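Local coordinates for protein V-type ATPase 116 kDa subunit (Meiothermus ruber, PDB 3RRK) that probably forms the cytoplasmic stator-linking part of the subunit a homologue in a rotary, proton-translocating V-type ATPase, the piece here being its N-terminal domain, at residues L62-A67 with G92-A97; S70-S75 with A99-V104; L81-S86 with A262-A267; A117-I122 with E240-I245; G21-A26 with Y285-M290. All coordinates share one frame; numbering follows the deposited sequence. Where two conformers were deposited one is given.

How the contacts relate
Contacts 1 and 2 follow one another along the same helix pair, 56-79 with 94-138, their centres about 11 Å apart. Contact 3 brings in helix 224-281 and touches both: Arg266 binds Gly92 O of contact 1, and Trp264 NE1 probably donates to Glu73 of contact 2, so the three form one continuous packed region. Contact 4 lies further along the rod formed by helices 94-138 and 224-281, its centre about 23 Å from that of contact 2. Contact 5 pairs the two inner strands of the four-stranded sheet, 15-21 and 287-293; its centre is about 55 Å from that of contact 4, on the opposite side of the chain's centre, and the loop it closes encloses the other four.

Contact 1: L62-A67 with G92-A97; sequences LKRWEA and GSLEEA
A helix-to-helix-start contact, part apolar and part ionic, joins the first half of helix 56-79 to the first turn of helix 94-138, with Leu94 set against Trp65 and Arg64. The indole carries most of the apolar contact. Leu94 CD1 lies over its face, 3.5 Å from the centroid of the five-membered ring and 17° off the normal, which is a CH-pi contact, while Leu94 CB approaches the six-membered ring at CZ2. The first torsion of the leucine, with CG anti to the backbone N, carries the side chain toward helix 56-79, and there the branch divides: CD1 goes to the indole and CD2 lies over a face of the Arg64 guanidinium, 3.6 Å from Arg64 NH2. That same nitrogen forms a salt bridge with Glu95 OE2 at 2.9 Å. The bond is bent, 148° at the hydrogen, and meets OE2 from above the carboxylate plane; the two flat groups stand 81° apart. Glu98 takes Arg64 NE in a second salt bridge, so two carboxylates of the same helix hold the arginine. Ser93 is the N-cap of helix 94-138, its OG accepting from Glu96 N at 2.9 Å. These helices belong to the bundle of the elongated N-terminal domain, whose third member, helix 224-281, also packs on Trp65 through Ala267 and Glu270. Ala97 CB reaches the far end of the indole, 4.5 Å from Trp65 CZ3.

Contact 2: S70-S75 with A99-V104; sequences SQAEQS and AVLRPV
Leu101 packs against Gln71, whose side chain crosses it obliquely. The CD2 methyl of Leu101 lies 3.6 Å from Gln71 CB and 3.5 Å from Gln71 NE2, so it touches both the aliphatic root and the amide end of the glutamine. With chi1 at 175°, Leu101 CG stands opposite its own backbone N, and the branch extends toward helix 56-79. Its other methyl, CD1, faces Ala72 CB at 4.5 Å and has Ser75 OG at a similar separation. On the outer side, one of the two conformers of Arg102 brings its guanidinium near the Gln71 amide, nitrogen to nitrogen; both are donors, and the approach, like the bond of this conformer to Ser106 OG further along the same helix, is doubtful.

The next shell is a serine bonded back to its own helix. Ser75 OG donates to Gln71 O at 2.8 Å; Ser75 N binds the same oxygen from the opposite face of the carbonyl plane, giving that oxygen two donors. Helices 56-79 and 94-138 run at 41° in these segments, their axes 10.1 Å apart at closest approach, and Leu260 of helix 224-281 packs on Ser75, Leu101 and Val104, completing a three-helix core. With its serine hydroxyl committed to a carbonyl of its own helix, this pairing depends on van der Waals packing round one leucine, and the glutamine contributes mainly hydrocarbon and amide surface.

Contact 3: L81-S86 with A262-A267; sequences LATVPS and ALWTRA
CH-pi contact with Trp264 comes first: Thr83 CB sits over the indole, 3.7 Å from the centroid of the six-membered ring and 15° off the normal. Thr83 CG2 continues across the same ring system toward the pyrrole side, 3.7 Å from Trp264 NE1. A chi1 of 179° sets the indole trans to N, beside the carbonyl carbon, and carries the ring out from helix 224-281 to meet the loop. Proline packing follows at the rim, where Pro85 CD approaches Trp264 CZ3 at 3.8 Å near the ring plane; the two side chains lie side by side and point the same way. One ring thus has a threonine on a face and a proline at an edge. Segment 81-86 is the irregular connection between helix 56-79 and helix 94-138, and here it runs along helix 224-281, the third long helix of the bundle. Polar bonding centres on Thr265 OG1, which accepts from Ser86 N at 3.1 Å with 162° at the hydrogen and is itself bonded to Ile261 O, one turn earlier. The indole nitrogen binds Glu73 OE2 of helix 56-79, which helps fix the rotation of the ring. Plain van der Waals contact makes up the rest: Pro85 CA lies 3.4 Å from Thr265 OG1 and Ser86 CB 4.0 Å from Ala262 CA, whose backbone is hydrogen-bonded to Phe90 further along the connection.

Contact 4: A117-I122 with E240-I245; sequences ALEEEI and EELVGI
Leu118 spreads its two methyls over the surface of helix 224-281, CD1 meeting Ile245 CG1 at 3.8 Å and CD2 lying 3.7 Å from Glu241 CB. Three residues of the partner helix are engaged by this one leucine, since Leu118 CB also faces Leu242 CD1 at 4.1 Å. Glu241 crosses Leu118 at about a right angle, and its carboxylate oxygen OE1 comes within 3.6 Å of Leu118 CD2. That oxygen is not left to the hydrocarbon: Arg234 binds it in a salt bridge, and the same arginine holds Glu121 through NE. Two acidic residues, one from each helix, therefore share one cation, which probably offsets the repulsion between carboxylates whose nearest oxygens, Glu121 OE1 and Glu241 OE1, are 5.5 Å apart.

Leu242 fills the other half of the interface. Swung away from its amide nitrogen (chi1 -177°), the branch reaches across to helix 94-138, where CD2 sits 3.9 Å from Ile122 CD1 and 4.0 Å from Glu119 CG. Ile122 approaches obliquely with its long arm, while Glu119 passes at about a right angle and offers its methylene. The local axes of the two antiparallel helices differ by 153° and come within 9.9 Å. Arg115, a turn earlier on helix 94-138, extends the interface along Leu242 and Ile245, and Ala238 of helix 224-281 packs on Leu118 and Ile122. The pair belongs to the stretch where helices 94-138 and 224-281 lie antiparallel, on the way to the three-stranded sheet of strands 148-155, 177-182 and 187-194.

Contact 5: G21-A26 with Y285-M290; sequences GPKRLA and YGAALM
Gly21 N donates to Ala287 O at 2.7 Å, with 156° at the hydrogen, and Ala287 N returns a bond to Gly21 O at 3.2 Å. The two residues form a hydrogen-bonded antiparallel pair where strand 15-21 ends and strand 287-293 begins, the central strands of the four-stranded antiparallel sheet in the lobe that holds both modelled chain ends. The bonds differ in geometry: the first donor is tilted only 16° from the carbonyl plane of Ala287, whereas Ala287 N stands well above that of Gly21. Tyr285 covers the glycine with its CB, 3.5 Å from Gly21 O, and packs on Ala20 beside it. Two residues further along the strand from Ala287, Leu289 pairs through its backbone with Val19 and packs its side chain on Leu30 and Leu33 of helix 26-36. Past Gly21 the chain turns through Pro22 toward that helix, and this turn lies over the Ala287 methyl. Pro22 O, Lys23 CA and Ala26 CB all reach it, the last at 4.1 Å from Ala287 CB. Lys23 folds its aliphatic chain along Gly286, CG lying 3.6 Å from Gly286 C, and the bend at chi2 brings Lys23 CE to 3.4 Å from Gly286 O.

Contact 1: L62-A67 with G92-A97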
# COMPACT_ATOMS: atom_id res chain seq x y z
N LEU A 62 16.54 11.50 -14.08
CA LEU A 62 16.48 11.06 -12.70
C LEU A 62 15.03 10.83 -12.30
O LEU A 62 14.70 9.76 -11.78
CB LEU A 62 17.16 12.06 -11.76
CG LEU A 62 17.00 11.86 -10.23
CD1 LEU A 62 17.31 10.41 -9.80
CD2 LEU A 62 17.84 12.86 -9.43
N LYS A 63 14.16 11.81 -12.56
CA LYS A 63 12.76 11.68 -12.16
C LYS A 63 12.13 10.44 -12.81
O LYS A 63 11.39 9.72 -12.15
CB LYS A 63 11.94 12.93 -12.50
CG LYS A 63 12.29 14.18 -11.70
CD LYS A 63 11.70 14.17 -10.30
CE LYS A 63 10.33 14.86 -10.26
NZ LYS A 63 9.74 14.90 -8.88
N ARG A 64 12.43 10.19 -14.08
CA ARG A 64 11.88 9.01 -14.77
C ARG A 64 12.40 7.68 -14.22
O ARG A 64 11.65 6.69 -14.16
CB ARG A 64 12.04 9.10 -16.30
CG ARG A 64 11.32 10.32 -16.90
CD ARG A 64 11.80 10.70 -18.29
NE ARG A 64 11.91 9.53 -19.16
CZ ARG A 64 12.43 9.57 -20.38
NH1 ARG A 64 12.90 10.71 -20.85
NH2 ARG A 64 12.49 8.47 -21.11
N TRP A 65 13.67 7.66 -13.79
CA TRP A 65 14.22 6.44 -13.19
C TRP A 65 13.62 6.16 -11.82
O TRP A 65 13.41 5.01 -11.45
CB TRP A 65 15.75 6.52 -13.10
CG TRP A 65 16.47 6.16 -14.34
CD1 TRP A 65 17.22 6.99 -15.12
CD2 TRP A 65 16.50 4.87 -14.97
NE1 TRP A 65 17.73 6.30 -16.20
CE2 TRP A 65 17.31 5.00 -16.13
CE3 TRP A 65 15.93 3.63 -14.67
CZ2 TRP A 65 17.56 3.92 -16.99
CZ3 TRP A 65 16.19 2.56 -15.52
CH2 TRP A 65 17.00 2.72 -16.67
N GLU A 66 13.33 7.23 -11.08
CA GLU A 66 12.65 7.10 -9.80
C GLU A 66 11.24 6.54 -9.98
O GLU A 66 10.77 5.74 -9.18
CB GLU A 66 12.60 8.45 -9.09
CG GLU A 66 13.96 8.95 -8.63
CD GLU A 66 13.87 10.32 -7.97
OE1 GLU A 66 13.07 11.16 -8.46
OE2 GLU A 66 14.60 10.54 -6.96
N ALA A 67 10.58 6.96 -11.06
CA ALA A 67 9.24 6.48 -11.40
C ALA A 67 9.31 5.00 -11.78
O ALA A 67 8.45 4.21 -11.38
CB ALA A 67 8.64 7.32 -12.55
N GLY A 92 18.72 -2.42 -21.22
CA GLY A 92 18.25 -1.52 -22.26
C GLY A 92 18.22 -0.04 -21.88
O GLY A 92 18.62 0.35 -20.79
N SER A 93 17.74 0.78 -22.82
CA SER A 93 17.51 2.19 -22.58
C SER A 93 16.44 2.38 -21.51
O SER A 93 15.70 1.46 -21.17
CB SER A 93 17.07 2.90 -23.87
OG SER A 93 15.81 2.42 -24.37
N LEU A 94 16.37 3.60 -20.98
CA LEU A 94 15.31 4.02 -20.08
C LEU A 94 13.96 3.96 -20.81
O LEU A 94 12.95 3.53 -20.27
CB LEU A 94 15.62 5.44 -19.61
CG LEU A 94 14.61 6.29 -18.85
CD1 LEU A 94 14.30 5.71 -17.48
CD2 LEU A 94 15.15 7.71 -18.75
N GLU A 95 13.97 4.38 -22.07
CA GLU A 95 12.79 4.27 -22.91
C GLU A 95 12.27 2.82 -23.04
O GLU A 95 11.09 2.55 -22.83
CB GLU A 95 13.09 4.87 -24.28
CG GLU A 95 13.20 6.43 -24.27
CD GLU A 95 14.50 7.00 -23.63
OE1 GLU A 95 15.55 6.30 -23.59
OE2 GLU A 95 14.47 8.18 -23.19
N GLU A 96 13.16 1.89 -23.34
CA GLU A 96 12.80 0.48 -23.34
C GLU A 96 12.26 0.04 -21.97
O GLU A 96 11.22 -0.62 -21.89
CB GLU A 96 14.00 -0.34 -23.75
CG GLU A 96 13.72 -1.64 -24.43
CD GLU A 96 15.00 -2.34 -24.89
OE1 GLU A 96 16.12 -1.78 -24.73
OE2 GLU A 96 14.88 -3.46 -25.41
N ALA A 97 12.94 0.39 -20.89
CA ALA A 97 12.49 0.04 -19.53
C ALA A 97 11.10 0.56 -19.25
O ALA A 97 10.22 -0.15 -18.75
CB ALA A 97 13.46 0.56 -18.46

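Contact 2: S70-S75 with A99-V104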
# COMPACT_ATOMS: atom_id res chain seq x y z
N SER A 70 9.67 3.19 -8.43
CA SER A 70 8.40 3.15 -7.71
C SER A 70 7.35 2.23 -8.36
O SER A 70 6.64 1.51 -7.68
CB SER A 70 7.89 4.57 -7.53
OG SER A 70 6.48 4.59 -7.56
N GLN A 71 7.26 2.24 -9.69
CA GLN A 71 6.29 1.38 -10.38
C GLN A 71 6.63 -0.10 -10.33
O GLN A 71 5.73 -0.95 -10.27
CB GLN A 71 6.15 1.79 -11.84
CG GLN A 71 5.39 3.06 -12.09
CD GLN A 71 5.69 3.65 -13.47
OE1 GLN A 71 5.79 4.86 -13.62
NE2 GLN A 71 5.86 2.78 -14.47
N ALA A 72 7.92 -0.42 -10.38
CA ALA A 72 8.32 -1.81 -10.25
C ALA A 72 8.06 -2.31 -8.82
O ALA A 72 7.52 -3.40 -8.63
CB ALA A 72 9.78 -1.99 -10.63
N GLU A 73 8.42 -1.51 -7.81
CA GLU A 73 8.10 -1.89 -6.43
C GLU A 73 6.61 -2.15 -6.28
O GLU A 73 6.20 -3.21 -5.83
CB GLU A 73 8.55 -0.82 -5.43
CG GLU A 73 10.03 -0.93 -5.08
CD GLU A 73 10.55 0.19 -4.16
OE1 GLU A 73 9.79 1.16 -3.88
OE2 GLU A 73 11.72 0.10 -3.72
N GLN A 74 5.81 -1.19 -6.68
CA GLN A 74 4.37 -1.34 -6.58
C GLN A 74 3.92 -2.64 -7.26
O GLN A 74 3.14 -3.39 -6.69
CB GLN A 74 3.65 -0.09 -7.11
CG GLN A 74 2.15 -0.24 -7.33
CD GLN A 74 1.80 -0.59 -8.79
OE1 GLN A 74 1.19 -1.62 -9.06
NE2 GLN A 74 2.18 0.28 -9.72
N SER A 75 4.44 -2.93 -8.45
CA SER A 75 4.07 -4.15 -9.16
C SER A 75 4.51 -5.43 -8.44
O SER A 75 3.73 -6.38 -8.33
CB SER A 75 4.58 -4.14 -10.60
OG SER A 75 4.14 -2.97 -11.28
N ALA A 99 8.88 1.40 -21.42
CA ALA A 99 7.90 0.85 -22.37
C ALA A 99 7.48 -0.55 -21.95
O ALA A 99 6.34 -0.96 -22.20
CB ALA A 99 8.46 0.84 -23.80
N VAL A 100 8.40 -1.27 -21.32
CA VAL A 100 8.16 -2.62 -20.83
C VAL A 100 7.32 -2.63 -19.55
O VAL A 100 6.58 -3.57 -19.30
CB VAL A 100 9.52 -3.36 -20.58
CG1 VAL A 100 9.33 -4.68 -19.82
CG2 VAL A 100 10.21 -3.60 -21.91
N LEU A 101 7.39 -1.55 -18.78
CA LEU A 101 6.83 -1.52 -17.44
C LEU A 101 5.44 -0.90 -17.33
O LEU A 101 4.67 -1.30 -16.46
CB LEU A 101 7.80 -0.80 -16.50
CG LEU A 101 7.37 -0.56 -15.05
CD1 LEU A 101 7.23 -1.90 -14.31
CD2 LEU A 101 8.39 0.36 -14.33
N ARG A 102 5.12 0.06 -18.18
CA ARG A 102 3.83 0.75 -18.07
C ARG A 102 2.63 -0.19 -18.10
O ARG A 102 1.78 -0.13 -17.22
CB ARG A 102 3.68 1.83 -19.15
CG ARG A 102 3.88 3.23 -18.62
CD ARG A 102 2.59 3.84 -18.12
NE ARG A 102 1.86 2.98 -17.18
CZ ARG A 102 1.93 3.08 -15.86
NH1 ARG A 102 1.21 2.26 -15.11
NH2 ARG A 102 2.70 4.00 -15.28
N PRO A 103 2.56 -1.07 -19.10
CA PRO A 103 1.41 -1.96 -19.19
C PRO A 103 1.33 -2.87 -17.97
O PRO A 103 0.24 -3.11 -17.44
CB PRO A 103 1.73 -2.80 -20.43
CG PRO A 103 2.74 -2.02 -21.19
CD PRO A 103 3.55 -1.33 -20.15
N VAL A 104 2.48 -3.39 -17.56
CA VAL A 104 2.58 -4.27 -16.42
C VAL A 104 2.19 -3.57 -15.11
O VAL A 104 1.46 -4.12 -14.30
CB VAL A 104 4.01 -4.82 -16.28
CG1 VAL A 104 4.18 -5.56 -14.96
CG2 VAL A 104 4.34 -5.71 -17.47

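Contact 3: L81-S86 with A262-A267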
# COMPACT_ATOMS: atom_id res chain seq x y z
N LEU A 81 6.42 -10.63 -4.80
CA LEU A 81 7.83 -10.94 -4.98
C LEU A 81 8.59 -9.86 -4.23
O LEU A 81 8.26 -8.69 -4.33
CB LEU A 81 8.19 -10.92 -6.45
CG LEU A 81 7.56 -12.03 -7.29
CD1 LEU A 81 7.85 -11.88 -8.80
CD2 LEU A 81 8.03 -13.35 -6.79
N ALA A 82 9.60 -10.27 -3.47
CA ALA A 82 10.41 -9.32 -2.74
C ALA A 82 11.42 -8.67 -3.68
O ALA A 82 11.89 -9.30 -4.62
CB ALA A 82 11.11 -9.99 -1.59
N THR A 83 11.74 -7.41 -3.41
CA THR A 83 12.78 -6.70 -4.16
C THR A 83 14.16 -7.22 -3.80
O THR A 83 14.74 -6.83 -2.80
CB THR A 83 12.73 -5.17 -3.91
OG1 THR A 83 12.65 -4.90 -2.51
CG2 THR A 83 11.52 -4.56 -4.61
N VAL A 84 14.68 -8.13 -4.63
CA VAL A 84 16.01 -8.68 -4.41
C VAL A 84 16.81 -8.57 -5.69
O VAL A 84 16.43 -9.13 -6.71
CB VAL A 84 15.95 -10.15 -4.01
CG1 VAL A 84 17.36 -10.68 -3.77
CG2 VAL A 84 15.10 -10.32 -2.76
N PRO A 85 17.92 -7.83 -5.64
CA PRO A 85 18.76 -7.50 -6.80
C PRO A 85 19.09 -8.66 -7.75
O PRO A 85 19.71 -9.64 -7.37
CB PRO A 85 20.01 -6.92 -6.15
CG PRO A 85 19.47 -6.20 -4.95
CD PRO A 85 18.36 -7.09 -4.43
N SER A 86 18.64 -8.52 -9.00
CA SER A 86 18.90 -9.49 -10.06
C SER A 86 20.39 -9.51 -10.37
O SER A 86 21.06 -8.49 -10.24
CB SER A 86 18.10 -9.12 -11.32
OG SER A 86 18.56 -9.80 -12.47
N ALA A 262 14.55 -7.23 -12.61
CA ALA A 262 15.67 -6.68 -13.37
C ALA A 262 15.53 -5.17 -13.65
O ALA A 262 16.53 -4.47 -13.79
CB ALA A 262 15.83 -7.42 -14.66
N LEU A 263 14.29 -4.69 -13.77
CA LEU A 263 14.02 -3.28 -13.98
C LEU A 263 14.29 -2.52 -12.69
O LEU A 263 14.94 -1.47 -12.68
CB LEU A 263 12.55 -3.07 -14.38
CG LEU A 263 12.23 -3.55 -15.80
CD1 LEU A 263 10.76 -3.95 -15.95
CD2 LEU A 263 12.67 -2.51 -16.84
N TRP A 264 13.78 -3.06 -11.60
CA TRP A 264 13.94 -2.44 -10.31
C TRP A 264 15.43 -2.27 -10.05
O TRP A 264 15.90 -1.19 -9.64
CB TRP A 264 13.32 -3.33 -9.24
CG TRP A 264 13.47 -2.78 -7.86
CD1 TRP A 264 12.68 -1.83 -7.27
CD2 TRP A 264 14.46 -3.14 -6.90
NE1 TRP A 264 13.12 -1.58 -6.00
CE2 TRP A 264 14.22 -2.36 -5.74
CE3 TRP A 264 15.53 -4.05 -6.89
CZ2 TRP A 264 15.01 -2.46 -4.59
CZ3 TRP A 264 16.32 -4.14 -5.74
CH2 TRP A 264 16.05 -3.36 -4.61
N THR A 265 16.16 -3.34 -10.31
CA THR A 265 17.57 -3.37 -10.03
C THR A 265 18.31 -2.30 -10.84
O THR A 265 18.98 -1.43 -10.28
CB THR A 265 18.12 -4.76 -10.28
OG1 THR A 265 17.44 -5.67 -9.40
CG2 THR A 265 19.60 -4.83 -10.00
N ARG A 266 18.17 -2.34 -12.15
CA ARG A 266 18.81 -1.32 -12.96
C ARG A 266 18.45 0.10 -12.49
O ARG A 266 19.32 0.98 -12.44
CB ARG A 266 18.45 -1.54 -14.43
CG ARG A 266 18.73 -0.36 -15.33
CD ARG A 266 20.19 -0.20 -15.63
NE ARG A 266 20.44 0.91 -16.55
CZ ARG A 266 20.19 0.87 -17.86
NH1 ARG A 266 19.66 -0.24 -18.42
NH2 ARG A 266 20.45 1.93 -18.61
N ALA A 267 17.19 0.31 -12.13
CA ALA A 267 16.72 1.65 -11.76
C ALA A 267 17.22 2.10 -10.40
O ALA A 267 17.60 3.25 -10.24
CB ALA A 267 15.19 1.75 -11.85

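Contact 4: A117-I122 with E240-I245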
# COMPACT_ATOMS: atom_id res chain seq x y z
N ALA A 117 -10.37 -5.45 -2.79
CA ALA A 117 -11.79 -5.14 -2.61
C ALA A 117 -12.60 -6.41 -2.39
O ALA A 117 -13.45 -6.46 -1.50
CB ALA A 117 -12.34 -4.36 -3.79
N LEU A 118 -12.31 -7.44 -3.17
CA LEU A 118 -12.91 -8.74 -2.95
C LEU A 118 -12.59 -9.33 -1.58
O LEU A 118 -13.49 -9.80 -0.91
CB LEU A 118 -12.53 -9.70 -4.07
CG LEU A 118 -13.28 -9.34 -5.36
CD1 LEU A 118 -12.37 -9.38 -6.57
CD2 LEU A 118 -14.52 -10.22 -5.54
N GLU A 119 -11.33 -9.29 -1.15
CA GLU A 119 -10.98 -9.89 0.13
C GLU A 119 -11.66 -9.17 1.29
O GLU A 119 -12.10 -9.80 2.25
CB GLU A 119 -9.47 -9.94 0.32
CG GLU A 119 -8.74 -10.76 -0.72
CD GLU A 119 -7.23 -10.62 -0.61
OE1 GLU A 119 -6.76 -9.67 0.06
OE2 GLU A 119 -6.51 -11.46 -1.19
N GLU A 120 -11.75 -7.85 1.20
CA GLU A 120 -12.38 -7.05 2.25
C GLU A 120 -13.88 -7.33 2.26
O GLU A 120 -14.52 -7.31 3.31
CB GLU A 120 -12.11 -5.56 2.04
CG GLU A 120 -11.08 -4.93 2.99
CD GLU A 120 -9.62 -5.28 2.67
OE1 GLU A 120 -9.09 -6.27 3.24
OE2 GLU A 120 -8.98 -4.56 1.87
N GLU A 121 -14.43 -7.59 1.08
CA GLU A 121 -15.84 -7.86 0.92
C GLU A 121 -16.19 -9.19 1.59
O GLU A 121 -17.11 -9.28 2.40
CB GLU A 121 -16.18 -7.91 -0.59
CG GLU A 121 -17.63 -7.54 -0.99
CD GLU A 121 -17.80 -7.29 -2.49
OE1 GLU A 121 -17.01 -7.83 -3.30
OE2 GLU A 121 -18.71 -6.52 -2.86
N ILE A 122 -15.43 -10.22 1.24
CA ILE A 122 -15.61 -11.55 1.79
C ILE A 122 -15.46 -11.59 3.31
O ILE A 122 -16.20 -12.29 4.00
CB ILE A 122 -14.63 -12.52 1.13
CG1 ILE A 122 -14.98 -12.67 -0.35
CG2 ILE A 122 -14.68 -13.86 1.81
CD1 ILE A 122 -13.94 -13.46 -1.14
N GLU A 240 -15.60 -16.65 -6.32
CA GLU A 240 -15.19 -17.08 -7.64
C GLU A 240 -14.54 -15.94 -8.42
O GLU A 240 -13.62 -16.17 -9.21
CB GLU A 240 -16.37 -17.69 -8.41
CG GLU A 240 -16.02 -18.12 -9.84
CD GLU A 240 -14.88 -19.14 -9.91
OE1 GLU A 240 -14.76 -19.99 -9.00
OE2 GLU A 240 -14.10 -19.08 -10.90
N GLU A 241 -15.00 -14.72 -8.21
CA GLU A 241 -14.37 -13.58 -8.85
C GLU A 241 -12.93 -13.42 -8.36
O GLU A 241 -12.06 -12.96 -9.08
CB GLU A 241 -15.16 -12.28 -8.60
CG GLU A 241 -16.59 -12.31 -9.12
CD GLU A 241 -17.43 -11.15 -8.64
OE1 GLU A 241 -16.87 -10.08 -8.32
OE2 GLU A 241 -18.66 -11.32 -8.58
N LEU A 242 -12.71 -13.81 -7.11
CA LEU A 242 -11.39 -13.69 -6.52
C LEU A 242 -10.46 -14.72 -7.17
O LEU A 242 -9.31 -14.43 -7.50
CB LEU A 242 -11.47 -13.90 -5.01
CG LEU A 242 -10.17 -13.74 -4.22
CD1 LEU A 242 -9.52 -12.42 -4.56
CD2 LEU A 242 -10.44 -13.83 -2.73
N VAL A 243 -10.98 -15.92 -7.39
CA VAL A 243 -10.21 -16.94 -8.07
C VAL A 243 -9.68 -16.40 -9.39
O VAL A 243 -8.48 -16.44 -9.66
CB VAL A 243 -11.04 -18.22 -8.27
CG1 VAL A 243 -10.38 -19.14 -9.29
CG2 VAL A 243 -11.20 -18.94 -6.94
N GLY A 244 -10.57 -15.87 -10.21
CA GLY A 244 -10.20 -15.27 -11.47
C GLY A 244 -9.18 -14.15 -11.39
O GLY A 244 -8.27 -14.07 -12.21
N ILE A 245 -9.34 -13.26 -10.40
CA ILE A 245 -8.37 -12.20 -10.17
C ILE A 245 -7.00 -12.79 -9.82
O ILE A 245 -5.96 -12.30 -10.26
CB ILE A 245 -8.82 -11.28 -9.04
CG1 ILE A 245 -10.11 -10.53 -9.42
CG2 ILE A 245 -7.71 -10.31 -8.70
CD1 ILE A 245 -10.00 -9.51 -10.58

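Contact 5: G21-A26 with Y285-M290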
# COMPACT_ATOMS: atom_id res chain seq x y z
N GLY A 21 33.65 11.97 -0.34
CA GLY A 21 33.32 11.20 0.83
C GLY A 21 33.33 12.06 2.07
O GLY A 21 33.34 13.29 1.99
N PRO A 22 33.31 11.42 3.24
CA PRO A 22 33.49 12.17 4.48
C PRO A 22 34.92 12.66 4.56
O PRO A 22 35.79 12.08 3.91
CB PRO A 22 33.23 11.12 5.57
CG PRO A 22 33.50 9.80 4.89
CD PRO A 22 33.12 9.98 3.46
N LYS A 23 35.17 13.72 5.32
CA LYS A 23 36.54 14.18 5.53
C LYS A 23 37.36 13.14 6.28
O LYS A 23 38.56 13.03 6.06
CB LYS A 23 36.58 15.53 6.26
CG LYS A 23 36.19 16.70 5.38
CD LYS A 23 36.95 17.95 5.77
CE LYS A 23 36.78 19.03 4.70
NZ LYS A 23 37.57 20.25 5.01
N ARG A 24 36.70 12.38 7.15
CA ARG A 24 37.37 11.33 7.91
C ARG A 24 38.21 10.47 6.99
O ARG A 24 39.28 10.00 7.37
CB ARG A 24 36.37 10.41 8.60
CG ARG A 24 35.25 11.09 9.36
CD ARG A 24 34.35 10.03 10.02
NE ARG A 24 33.69 9.16 9.05
CZ ARG A 24 33.81 7.83 9.01
NH1 ARG A 24 34.57 7.21 9.90
NH2 ARG A 24 33.17 7.13 8.09
N LEU A 25 37.70 10.25 5.78
CA LEU A 25 38.34 9.31 4.86
C LEU A 25 39.17 9.98 3.79
O LEU A 25 39.52 9.35 2.79
CB LEU A 25 37.29 8.41 4.19
CG LEU A 25 36.79 7.22 5.00
CD1 LEU A 25 35.95 7.65 6.20
CD2 LEU A 25 36.01 6.29 4.09
N ALA A 26 39.49 11.25 3.98
CA ALA A 26 40.33 11.95 3.01
C ALA A 26 41.57 11.12 2.68
O ALA A 26 41.92 10.96 1.51
CB ALA A 26 40.71 13.32 3.52
N TYR A 285 29.61 16.87 0.27
CA TYR A 285 30.73 16.11 0.80
C TYR A 285 31.95 16.98 1.12
O TYR A 285 32.30 17.89 0.36
CB TYR A 285 31.09 14.98 -0.15
CG TYR A 285 30.03 13.92 -0.17
CD1 TYR A 285 29.56 13.37 1.02
CD2 TYR A 285 29.48 13.48 -1.36
CE1 TYR A 285 28.59 12.39 1.02
CE2 TYR A 285 28.49 12.51 -1.37
CZ TYR A 285 28.05 11.96 -0.17
OH TYR A 285 27.07 10.99 -0.17
N GLY A 286 32.60 16.68 2.24
CA GLY A 286 33.75 17.44 2.69
C GLY A 286 35.04 17.10 1.95
O GLY A 286 35.82 17.99 1.60
N ALA A 287 35.26 15.82 1.72
CA ALA A 287 36.45 15.38 1.01
C ALA A 287 36.11 14.96 -0.42
O ALA A 287 35.18 14.18 -0.63
CB ALA A 287 37.14 14.24 1.76
N ALA A 288 36.87 15.47 -1.38
CA ALA A 288 36.68 15.16 -2.80
C ALA A 288 37.99 15.15 -3.59
O ALA A 288 38.78 16.08 -3.50
CB ALA A 288 35.71 16.13 -3.42
N LEU A 289 38.20 14.09 -4.37
CA LEU A 289 39.42 13.95 -5.17
C LEU A 289 39.12 13.82 -6.68
O LEU A 289 37.99 13.50 -7.09
CB LEU A 289 40.23 12.73 -4.71
CG LEU A 289 41.01 12.80 -3.40
CD1 LEU A 289 40.12 13.21 -2.24
CD2 LEU A 289 41.64 11.45 -3.12
N MET A 290 40.15 14.07 -7.48
CA MET A 290 40.06 14.02 -8.93
C MET A 290 41.24 13.18 -9.38
O MET A 290 42.28 13.17 -8.74
CB MET A 290 40.21 15.44 -9.48
CG MET A 290 39.81 15.59 -10.93
SD MET A 290 40.82 16.83 -11.77
CE MET A 290 42.37 15.95 -11.95